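Local coordinates for YkuI protein (Bacillus subtilis, PDB 2BAS) that binds cyclic di-GMP through its EAL domain and is probably a phosphodiesterase that cleaves this second messenger, at residues A[238-252]-A[274-288]. Residues are numbered along the deposited sequence; the frame is centred on the assembly and turned at random.
Sequences NFQLQYAWRNGGRYF and LKTEFHQFITHEKKK
Gln242 and Phe281 mark the nearest backbone approach, their CA atoms 6.8 Å apart, where helix 238-246 meets the first half of the long helix 271-311. The axes of the two segments pass at 10.7 Å with a signed crossing angle of -67°, and the contact runs over about four turns of the long helix. Two knobs-into-holes fill it. Leu241 enters among Leu274, Glu277, Phe278 and Phe281, while Trp245 enters among Phe278, Phe281, Ile282 and Glu285. With CG anti to the backbone N (chi1 178°), the indole is turned toward helix 274-288 and lies obliquely against it. Phe281 CB sits over one face of Trp245, 3.7 Å from the centroid of its six-membered ring, a CH-pi contact; Glu285 CG lies at the indole edge, and Trp245 CZ2 reaches Ile282 CG1 at 3.6 Å. The five-membered ring of Trp245 forms an offset stack on Phe278, with planes 26° apart and Trp245 CD1 over the centre of the phenyl face. Replacing Trp245 by alanine would probably leave Phe278 without its stacking partner and open a gap between helix 238-246 and the side chains of Phe281 and Ile282. The ring of Phe281 receives Gln242 CA over one face, 4.0 Å from its centroid, and Glu277 O lies over the other, so backbone atoms of both helices sandwich it. Toward the C-terminal end of helix 238-246, Arg246 NE pairs with Glu285 OE2 at 3.6 Å, a salt bridge too long to be tight. Glu277 OE1, at the other end, is hydrogen-bonded to Tyr256. Ser369 of the second subunit also packs on Trp245 and Ile282. Phe252, from strand 249-252 of the EAL barrel's sheet, joins Trp245, Phe278 and Phe281 in an aromatic cluster that links a helix and a strand of the barrel to the long helix leading to the C-terminal domain.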
ATOM      1  N   ASN A 238      14.537  17.969  11.578  1.00 66.99           N
ATOM      2  CA  ASN A 238      13.461  18.721  10.962  1.00 67.02           C
ATOM      3  C   ASN A 238      12.782  17.974   9.819  1.00 66.63           C
ATOM      4  O   ASN A 238      11.551  17.889   9.769  1.00 66.29           O
ATOM      5  CB  ASN A 238      13.956  20.081  10.493  1.00 68.05           C
ATOM      6  CG  ASN A 238      12.846  21.095  10.418  1.00 70.91           C
ATOM      7  OD1 ASN A 238      11.924  21.082  11.240  1.00 70.87           O
ATOM      8  ND2 ASN A 238      12.923  21.990   9.435  1.00 74.98           N
ATOM      9  N   PHE A 239      13.585  17.417   8.916  1.00 65.99           N
ATOM     10  CA  PHE A 239      13.067  16.699   7.749  1.00 65.03           C
ATOM     11  C   PHE A 239      12.201  15.481   8.108  1.00 65.05           C
ATOM     12  O   PHE A 239      11.379  15.035   7.295  1.00 65.32           O
ATOM     13  CB  PHE A 239      14.202  16.309   6.787  1.00 64.60           C
ATOM     14  CG  PHE A 239      15.121  15.236   7.317  1.00 67.18           C
ATOM     15  CD1 PHE A 239      14.822  13.880   7.125  1.00 68.02           C
ATOM     16  CD2 PHE A 239      16.291  15.576   7.994  1.00 65.79           C
ATOM     17  CE1 PHE A 239      15.668  12.886   7.608  1.00 65.65           C
ATOM     18  CE2 PHE A 239      17.142  14.590   8.479  1.00 64.99           C
ATOM     19  CZ  PHE A 239      16.828  13.245   8.289  1.00 66.36           C
ATOM     20  N   GLN A 240      12.396  14.944   9.314  1.00 64.27           N
ATOM     21  CA  GLN A 240      11.611  13.796   9.795  1.00 62.86           C
ATOM     22  C   GLN A 240      10.210  14.211  10.246  1.00 61.40           C
ATOM     23  O   GLN A 240       9.233  13.507   9.982  1.00 60.08           O
ATOM     24  CB  GLN A 240      12.359  13.060  10.910  1.00 63.33           C
ATOM     25  CG  GLN A 240      13.555  12.258  10.403  1.00 64.03           C
ATOM     26  CD  GLN A 240      14.510  11.826  11.501  1.00 65.29           C
ATOM     27  OE1 GLN A 240      15.098  10.750  11.426  1.00 69.35           O
ATOM     28  NE2 GLN A 240      14.680  12.664  12.514  1.00 62.00           N
ATOM     29  N   LEU A 241      10.123  15.360  10.915  1.00 61.65           N
ATOM     30  CA  LEU A 241       8.843  15.942  11.304  1.00 61.81           C
ATOM     31  C   LEU A 241       8.089  16.361  10.050  1.00 62.71           C
ATOM     32  O   LEU A 241       6.896  16.075   9.906  1.00 63.18           O
ATOM     33  CB  LEU A 241       9.051  17.144  12.227  1.00 62.23           C
ATOM     34  CG  LEU A 241       7.786  17.823  12.763  1.00 61.17           C
ATOM     35  CD1 LEU A 241       6.924  16.852  13.572  1.00 60.52           C
ATOM     36  CD2 LEU A 241       8.145  19.051  13.583  1.00 61.19           C
ATOM     37  N   GLN A 242       8.803  17.035   9.148  1.00 63.26           N
ATOM     38  CA  GLN A 242       8.307  17.368   7.817  1.00 63.71           C
ATOM     39  C   GLN A 242       7.719  16.122   7.170  1.00 63.31           C
ATOM     40  O   GLN A 242       6.558  16.119   6.761  1.00 64.18           O
ATOM     41  CB  GLN A 242       9.450  17.957   6.969  1.00 64.91           C
ATOM     42  CG  GLN A 242       9.452  17.604   5.466  1.00 69.14           C
ATOM     43  CD  GLN A 242       8.474  18.424   4.641  1.00 74.50           C
ATOM     44  OE1 GLN A 242       8.692  19.617   4.384  1.00 72.08           O
ATOM     45  NE2 GLN A 242       7.399  17.778   4.198  1.00 74.23           N
ATOM     46  N   TYR A 243       8.506  15.052   7.117  1.00 62.77           N
ATOM     47  CA  TYR A 243       8.058  13.838   6.463  1.00 63.15           C
ATOM     48  C   TYR A 243       6.759  13.296   7.057  1.00 63.30           C
ATOM     49  O   TYR A 243       5.821  12.991   6.314  1.00 63.88           O
ATOM     50  CB  TYR A 243       9.146  12.768   6.465  1.00 64.70           C
ATOM     51  CG  TYR A 243       8.708  11.530   5.741  1.00 67.84           C
ATOM     52  CD1 TYR A 243       8.923  11.394   4.374  1.00 67.35           C
ATOM     53  CD2 TYR A 243       8.039  10.500   6.420  1.00 71.03           C
ATOM     54  CE1 TYR A 243       8.494  10.253   3.694  1.00 70.74           C
ATOM     55  CE2 TYR A 243       7.605   9.357   5.752  1.00 72.36           C
ATOM     56  CZ  TYR A 243       7.836   9.243   4.388  1.00 72.90           C
ATOM     57  OH  TYR A 243       7.415   8.116   3.720  1.00 77.12           O
ATOM     58  N   ALA A 244       6.713  13.177   8.385  1.00 61.64           N
ATOM     59  CA  ALA A 244       5.549  12.629   9.088  1.00 61.20           C
ATOM     60  C   ALA A 244       4.284  13.405   8.760  1.00 61.58           C
ATOM     61  O   ALA A 244       3.237  12.837   8.433  1.00 60.56           O
ATOM     62  CB  ALA A 244       5.792  12.642  10.587  1.00 60.42           C
ATOM     63  N   TRP A 245       4.402  14.724   8.835  1.00 61.71           N
ATOM     64  CA  TRP A 245       3.287  15.598   8.586  1.00 60.88           C
ATOM     65  C   TRP A 245       2.751  15.493   7.155  1.00 62.47           C
ATOM     66  O   TRP A 245       1.536  15.504   6.954  1.00 65.03           O
ATOM     67  CB  TRP A 245       3.686  17.023   8.917  1.00 60.11           C
ATOM     68  CG  TRP A 245       2.617  17.979   8.636  1.00 60.42           C
ATOM     69  CD1 TRP A 245       1.634  18.378   9.488  1.00 58.86           C
ATOM     70  CD2 TRP A 245       2.383  18.653   7.395  1.00 56.39           C
ATOM     71  NE1 TRP A 245       0.807  19.273   8.857  1.00 61.73           N
ATOM     72  CE2 TRP A 245       1.243  19.458   7.570  1.00 55.41           C
ATOM     73  CE3 TRP A 245       3.032  18.653   6.153  1.00 54.57           C
ATOM     74  CZ2 TRP A 245       0.739  20.266   6.562  1.00 58.34           C
ATOM     75  CZ3 TRP A 245       2.531  19.458   5.142  1.00 60.54           C
ATOM     76  CH2 TRP A 245       1.393  20.257   5.353  1.00 61.09           C
ATOM     77  N   ARG A 246       3.631  15.394   6.161  1.00 62.25           N
ATOM     78  CA  ARG A 246       3.165  15.333   4.767  1.00 62.80           C
ATOM     79  C   ARG A 246       2.644  13.932   4.426  1.00 62.18           C
ATOM     80  O   ARG A 246       1.951  13.747   3.433  1.00 61.42           O
ATOM     81  CB  ARG A 246       4.258  15.796   3.787  1.00 62.97           C
ATOM     82  CG  ARG A 246       4.925  14.687   3.006  1.00 67.05           C
ATOM     83  CD  ARG A 246       6.423  14.870   2.898  1.00 71.18           C
ATOM     84  NE  ARG A 246       6.834  15.818   1.872  1.00 73.58           N
ATOM     85  CZ  ARG A 246       8.105  16.055   1.556  1.00 76.84           C
ATOM     86  NH1 ARG A 246       9.074  15.406   2.199  1.00 74.72           N
ATOM     87  NH2 ARG A 246       8.412  16.939   0.605  1.00 73.76           N
ATOM     88  N   ASN A 247       2.962  12.960   5.279  1.00 62.62           N
ATOM     89  CA  ASN A 247       2.582  11.571   5.050  1.00 62.17           C
ATOM     90  C   ASN A 247       1.526  11.007   5.992  1.00 62.22           C
ATOM     91  O   ASN A 247       1.659   9.884   6.473  1.00 64.34           O
ATOM     92  CB  ASN A 247       3.829  10.686   5.040  1.00 61.67           C
ATOM     93  CG  ASN A 247       4.628  10.850   3.762  1.00 63.11           C
ATOM     94  OD1 ASN A 247       4.271  10.305   2.725  1.00 58.38           O
ATOM     95  ND2 ASN A 247       5.705  11.616   3.831  1.00 63.09           N
ATOM     96  N   GLY A 248       0.479  11.786   6.247  1.00 62.37           N
ATOM     97  CA  GLY A 248      -0.652  11.335   7.059  1.00 62.46           C
ATOM     98  C   GLY A 248      -0.435  11.130   8.548  1.00 63.05           C
ATOM     99  O   GLY A 248      -1.297  10.563   9.216  1.00 65.10           O
ATOM    100  N   GLY A 249       0.696  11.593   9.075  1.00 63.48           N
ATOM    101  CA  GLY A 249       0.998  11.461  10.506  1.00 65.31           C
ATOM    102  C   GLY A 249       0.011  12.163  11.419  1.00 66.51           C
ATOM    103  O   GLY A 249      -0.155  13.381  11.345  1.00 68.40           O
ATOM    104  N   ARG A 250      -0.652  11.404  12.282  1.00 67.57           N
ATOM    105  CA  ARG A 250      -1.605  11.996  13.215  1.00 69.70           C
ATOM    106  C   ARG A 250      -0.992  12.305  14.585  1.00 70.04           C
ATOM    107  O   ARG A 250      -1.424  13.235  15.265  1.00 70.27           O
ATOM    108  CB  ARG A 250      -2.845  11.122  13.371  1.00 69.76           C
ATOM    109  CG  ARG A 250      -3.945  11.830  14.128  1.00 73.26           C
ATOM    110  CD  ARG A 250      -5.206  11.021  14.195  1.00 80.00           C
ATOM    111  NE  ARG A 250      -6.292  11.837  14.728  1.00 88.23           N
ATOM    112  CZ  ARG A 250      -7.570  11.477  14.745  1.00 90.22           C
ATOM    113  NH1 ARG A 250      -7.943  10.299  14.253  1.00 94.19           N
ATOM    114  NH2 ARG A 250      -8.474  12.301  15.250  1.00 90.02           N
ATOM    115  N   TYR A 251      -0.002  11.511  14.987  1.00 70.46           N
ATOM    116  CA  TYR A 251       0.703  11.717  16.255  1.00 70.11           C
ATOM    117  C   TYR A 251       2.207  11.659  16.033  1.00 69.37           C
ATOM    118  O   TYR A 251       2.668  10.984  15.113  1.00 69.89           O
ATOM    119  CB  TYR A 251       0.284  10.676  17.288  1.00 70.35           C
ATOM    120  CG  TYR A 251      -1.203  10.638  17.570  1.00 72.24           C
ATOM    121  CD1 TYR A 251      -2.006   9.612  17.064  1.00 68.67           C
ATOM    122  CD2 TYR A 251      -1.808  11.631  18.338  1.00 72.61           C
ATOM    123  CE1 TYR A 251      -3.376   9.573  17.337  1.00 71.16           C
ATOM    124  CE2 TYR A 251      -3.169  11.605  18.612  1.00 71.63           C
ATOM    125  CZ  TYR A 251      -3.947  10.578  18.113  1.00 72.58           C
ATOM    126  OH  TYR A 251      -5.295  10.570  18.396  1.00 73.37           O
ATOM    127  N   PHE A 252       2.962  12.362  16.878  1.00 68.16           N
ATOM    128  CA  PHE A 252       4.407  12.491  16.711  1.00 66.62           C
ATOM    129  C   PHE A 252       5.168  12.343  18.030  1.00 66.79           C
ATOM    130  O   PHE A 252       4.710  12.805  19.078  1.00 67.75           O
ATOM    131  CB  PHE A 252       4.746  13.854  16.111  1.00 65.69           C
ATOM    132  CG  PHE A 252       3.889  14.255  14.940  1.00 68.31           C
ATOM    133  CD1 PHE A 252       2.756  15.048  15.130  1.00 70.03           C
ATOM    134  CD2 PHE A 252       4.229  13.879  13.645  1.00 67.26           C
ATOM    135  CE1 PHE A 252       1.968  15.437  14.047  1.00 70.35           C
ATOM    136  CE2 PHE A 252       3.442  14.272  12.547  1.00 64.08           C
ATOM    137  CZ  PHE A 252       2.316  15.043  12.748  1.00 62.13           C
ATOM    138  N   LEU A 274       5.168  24.213  17.247  1.00 63.57           N
ATOM    139  CA  LEU A 274       4.528  23.346  16.250  1.00 63.57           C
ATOM    140  C   LEU A 274       3.573  24.105  15.325  1.00 63.71           C
ATOM    141  O   LEU A 274       3.605  23.902  14.113  1.00 64.19           O
ATOM    142  CB  LEU A 274       3.805  22.167  16.919  1.00 62.55           C
ATOM    143  CG  LEU A 274       4.644  21.064  17.586  1.00 63.13           C
ATOM    144  CD1 LEU A 274       3.748  19.998  18.239  1.00 57.74           C
ATOM    145  CD2 LEU A 274       5.597  20.407  16.580  1.00 63.28           C
ATOM    146  N   LYS A 275       2.735  24.972  15.896  1.00 63.57           N
ATOM    147  CA  LYS A 275       1.781  25.769  15.118  1.00 64.38           C
ATOM    148  C   LYS A 275       2.428  26.514  13.951  1.00 64.15           C
ATOM    149  O   LYS A 275       1.909  26.477  12.832  1.00 65.08           O
ATOM    150  CB  LYS A 275       1.013  26.751  16.010  1.00 65.59           C
ATOM    151  CG  LYS A 275      -0.402  26.313  16.413  1.00 67.67           C
ATOM    152  CD  LYS A 275      -1.489  26.839  15.456  1.00 69.85           C
ATOM    153  CE  LYS A 275      -1.603  26.020  14.176  1.00 73.14           C
ATOM    154  NZ  LYS A 275      -2.626  26.559  13.237  1.00 75.38           N
ATOM    155  N   THR A 276       3.557  27.171  14.207  1.00 63.34           N
ATOM    156  CA  THR A 276       4.262  27.909  13.160  1.00 63.41           C
ATOM    157  C   THR A 276       5.062  26.975  12.261  1.00 63.68           C
ATOM    158  O   THR A 276       5.120  27.175  11.049  1.00 64.13           O
ATOM    159  CB  THR A 276       5.214  29.012  13.713  1.00 63.73           C
ATOM    160  OG1 THR A 276       6.421  28.420  14.206  1.00 62.12           O
ATOM    161  CG2 THR A 276       4.542  29.845  14.815  1.00 63.90           C
ATOM    162  N   GLU A 277       5.675  25.953  12.851  1.00 63.75           N
ATOM    163  CA  GLU A 277       6.482  25.016  12.081  1.00 64.46           C
ATOM    164  C   GLU A 277       5.634  24.276  11.036  1.00 64.10           C
ATOM    165  O   GLU A 277       6.131  23.933   9.956  1.00 63.31           O
ATOM    166  CB  GLU A 277       7.231  24.054  13.008  1.00 65.05           C
ATOM    167  CG  GLU A 277       8.413  23.339  12.351  1.00 67.54           C
ATOM    168  CD  GLU A 277       9.568  23.081  13.312  1.00 72.94           C
ATOM    169  OE1 GLU A 277      10.730  23.275  12.891  1.00 75.74           O
ATOM    170  OE2 GLU A 277       9.327  22.701  14.485  1.00 73.64           O
ATOM    171  N   PHE A 278       4.355  24.064  11.347  1.00 63.72           N
ATOM    172  CA  PHE A 278       3.438  23.454  10.389  1.00 64.02           C
ATOM    173  C   PHE A 278       3.046  24.419   9.267  1.00 65.19           C
ATOM    174  O   PHE A 278       2.846  23.991   8.125  1.00 66.30           O
ATOM    175  CB  PHE A 278       2.189  22.868  11.065  1.00 63.05           C
ATOM    176  CG  PHE A 278       2.459  21.650  11.923  1.00 62.98           C
ATOM    177  CD1 PHE A 278       3.632  20.904  11.774  1.00 62.95           C
ATOM    178  CD2 PHE A 278       1.513  21.222  12.856  1.00 63.29           C
ATOM    179  CE1 PHE A 278       3.876  19.772  12.567  1.00 60.10           C
ATOM    180  CE2 PHE A 278       1.744  20.090  13.651  1.00 59.22           C
ATOM    181  CZ  PHE A 278       2.927  19.366  13.502  1.00 59.13           C
ATOM    182  N   HIS A 279       2.933  25.710   9.591  1.00 65.53           N
ATOM    183  CA  HIS A 279       2.600  26.727   8.590  1.00 66.02           C
ATOM    184  C   HIS A 279       3.644  26.805   7.481  1.00 64.73           C
ATOM    185  O   HIS A 279       3.308  27.089   6.331  1.00 64.48           O
ATOM    186  CB  HIS A 279       2.418  28.106   9.223  1.00 67.57           C
ATOM    187  CG  HIS A 279       1.058  28.330   9.808  1.00 72.22           C
ATOM    188  ND1 HIS A 279       0.842  28.452  11.170  1.00 74.26           N
ATOM    189  CD2 HIS A 279      -0.156  28.461   9.213  1.00 73.50           C
ATOM    190  CE1 HIS A 279      -0.445  28.649  11.390  1.00 74.41           C
ATOM    191  NE2 HIS A 279      -1.074  28.656  10.219  1.00 78.00           N
ATOM    192  N   GLN A 280       4.904  26.574   7.839  1.00 63.24           N
ATOM    193  CA  GLN A 280       5.972  26.496   6.857  1.00 63.25           C
ATOM    194  C   GLN A 280       5.692  25.306   5.944  1.00 63.57           C
ATOM    195  O   GLN A 280       5.722  25.454   4.720  1.00 64.67           O
ATOM    196  CB  GLN A 280       7.340  26.359   7.525  1.00 62.96           C
ATOM    197  CG  GLN A 280       7.712  27.518   8.454  1.00 64.65           C
ATOM    198  CD  GLN A 280       8.933  27.221   9.321  1.00 64.50           C
ATOM    199  OE1 GLN A 280      10.035  27.008   8.813  1.00 67.46           O
ATOM    200  NE2 GLN A 280       8.741  27.216  10.639  1.00 63.63           N
ATOM    201  N   PHE A 281       5.384  24.148   6.545  1.00 62.14           N
ATOM    202  CA  PHE A 281       5.037  22.927   5.808  1.00 61.23           C
ATOM    203  C   PHE A 281       3.859  23.129   4.851  1.00 62.77           C
ATOM    204  O   PHE A 281       3.899  22.657   3.708  1.00 62.33           O
ATOM    205  CB  PHE A 281       4.701  21.767   6.748  1.00 60.06           C
ATOM    206  CG  PHE A 281       5.821  21.365   7.682  1.00 60.67           C
ATOM    207  CD1 PHE A 281       5.532  20.891   8.954  1.00 55.58           C
ATOM    208  CD2 PHE A 281       7.156  21.453   7.298  1.00 62.45           C
ATOM    209  CE1 PHE A 281       6.544  20.510   9.827  1.00 54.51           C
ATOM    210  CE2 PHE A 281       8.178  21.079   8.177  1.00 59.20           C
ATOM    211  CZ  PHE A 281       7.866  20.604   9.438  1.00 55.48           C
ATOM    212  N   ILE A 282       2.821  23.822   5.320  1.00 62.68           N
ATOM    213  CA  ILE A 282       1.637  24.100   4.500  1.00 62.47           C
ATOM    214  C   ILE A 282       1.993  24.959   3.282  1.00 63.26           C
ATOM    215  O   ILE A 282       1.695  24.579   2.150  1.00 64.24           O
ATOM    216  CB  ILE A 282       0.499  24.752   5.327  1.00 62.42           C
ATOM    217  CG1 ILE A 282      -0.018  23.771   6.383  1.00 60.44           C
ATOM    218  CG2 ILE A 282      -0.643  25.226   4.415  1.00 62.32           C
ATOM    219  CD1 ILE A 282      -0.963  24.390   7.400  1.00 62.49           C
ATOM    220  N   THR A 283       2.647  26.095   3.520  1.00 63.32           N
ATOM    221  CA  THR A 283       3.045  27.023   2.449  1.00 63.69           C
ATOM    222  C   THR A 283       4.005  26.396   1.434  1.00 63.74           C
ATOM    223  O   THR A 283       3.935  26.695   0.242  1.00 61.81           O
ATOM    224  CB  THR A 283       3.656  28.323   3.014  1.00 62.95           C
ATOM    225  OG1 THR A 283       4.642  27.992   3.996  1.00 68.19           O
ATOM    226  CG2 THR A 283       2.582  29.177   3.676  1.00 63.13           C
ATOM    227  N   HIS A 284       4.893  25.520   1.907  1.00 65.41           N
ATOM    228  CA  HIS A 284       5.806  24.814   1.012  1.00 65.52           C
ATOM    229  C   HIS A 284       5.049  23.785   0.175  1.00 64.94           C
ATOM    230  O   HIS A 284       5.402  23.556  -0.986  1.00 65.19           O
ATOM    231  CB  HIS A 284       6.967  24.167   1.777  1.00 65.90           C
ATOM    232  CG  HIS A 284       7.948  23.451   0.894  1.00 68.43           C
ATOM    233  ND1 HIS A 284       8.798  24.111   0.032  1.00 70.17           N
ATOM    234  CD2 HIS A 284       8.212  22.130   0.741  1.00 66.80           C
ATOM    235  CE1 HIS A 284       9.542  23.229  -0.612  1.00 68.19           C
ATOM    236  NE2 HIS A 284       9.208  22.021  -0.198  1.00 66.44           N
ATOM    237  N   GLU A 285       4.009  23.184   0.758  1.00 64.17           N
ATOM    238  CA  GLU A 285       3.179  22.208   0.042  1.00 64.33           C
ATOM    239  C   GLU A 285       2.204  22.859  -0.929  1.00 64.78           C
ATOM    240  O   GLU A 285       1.966  22.316  -2.025  1.00 63.56           O
ATOM    241  CB  GLU A 285       2.426  21.281   0.990  1.00 63.33           C
ATOM    242  CG  GLU A 285       3.296  20.216   1.634  1.00 68.35           C
ATOM    243  CD  GLU A 285       3.941  19.252   0.642  1.00 71.33           C
ATOM    244  OE1 GLU A 285       3.318  18.926  -0.406  1.00 67.68           O
ATOM    245  OE2 GLU A 285       5.075  18.807   0.942  1.00 72.01           O
ATOM    246  N   LYS A 286       1.640  24.004  -0.521  1.00 63.74           N
ATOM    247  CA  LYS A 286       0.757  24.782  -1.384  1.00 63.27           C
ATOM    248  C   LYS A 286       1.524  25.083  -2.664  1.00 64.20           C
ATOM    249  O   LYS A 286       1.065  24.751  -3.762  1.00 62.93           O
ATOM    250  CB  LYS A 286       0.315  26.096  -0.720  1.00 63.51           C
ATOM    251  CG  LYS A 286      -0.493  25.966   0.581  1.00 63.46           C
ATOM    252  CD  LYS A 286      -1.920  25.472   0.361  1.00 61.85           C
ATOM    253  CE  LYS A 286      -2.889  26.608   0.124  1.00 62.93           C
ATOM    254  NZ  LYS A 286      -2.905  27.547   1.264  1.00 65.45           N
ATOM    255  N   LYS A 287       2.708  25.676  -2.491  1.00 65.36           N
ATOM    256  CA  LYS A 287       3.606  26.068  -3.581  1.00 67.46           C
ATOM    257  C   LYS A 287       3.981  24.874  -4.449  1.00 68.49           C
ATOM    258  O   LYS A 287       4.054  24.990  -5.669  1.00 70.39           O
ATOM    259  CB  LYS A 287       4.869  26.736  -3.017  1.00 66.79           C
ATOM    260  CG  LYS A 287       5.836  27.307  -4.063  1.00 69.33           C
ATOM    261  CD  LYS A 287       6.942  28.174  -3.444  1.00 70.40           C
ATOM    262  CE  LYS A 287       7.953  27.356  -2.631  1.00 77.21           C
ATOM    263  NZ  LYS A 287       8.904  28.206  -1.842  1.00 78.94           N
ATOM    264  N   LYS A 288       4.198  23.728  -3.812  1.00 68.78           N
ATOM    265  CA  LYS A 288       4.561  22.507  -4.509  1.00 68.00           C
ATOM    266  C   LYS A 288       3.400  21.959  -5.341  1.00 66.89           C
ATOM    267  O   LYS A 288       3.609  21.487  -6.452  1.00 69.17           O
ATOM    268  CB  LYS A 288       5.042  21.467  -3.498  1.00 68.72           C
ATOM    269  CG  LYS A 288       5.716  20.249  -4.096  1.00 69.00           C
ATOM    270  CD  LYS A 288       6.453  19.488  -3.003  1.00 67.81           C
ATOM    271  CE  LYS A 288       7.076  18.208  -3.522  1.00 67.07           C
ATOM    272  NZ  LYS A 288       7.844  17.565  -2.417  1.00 74.08           N
TER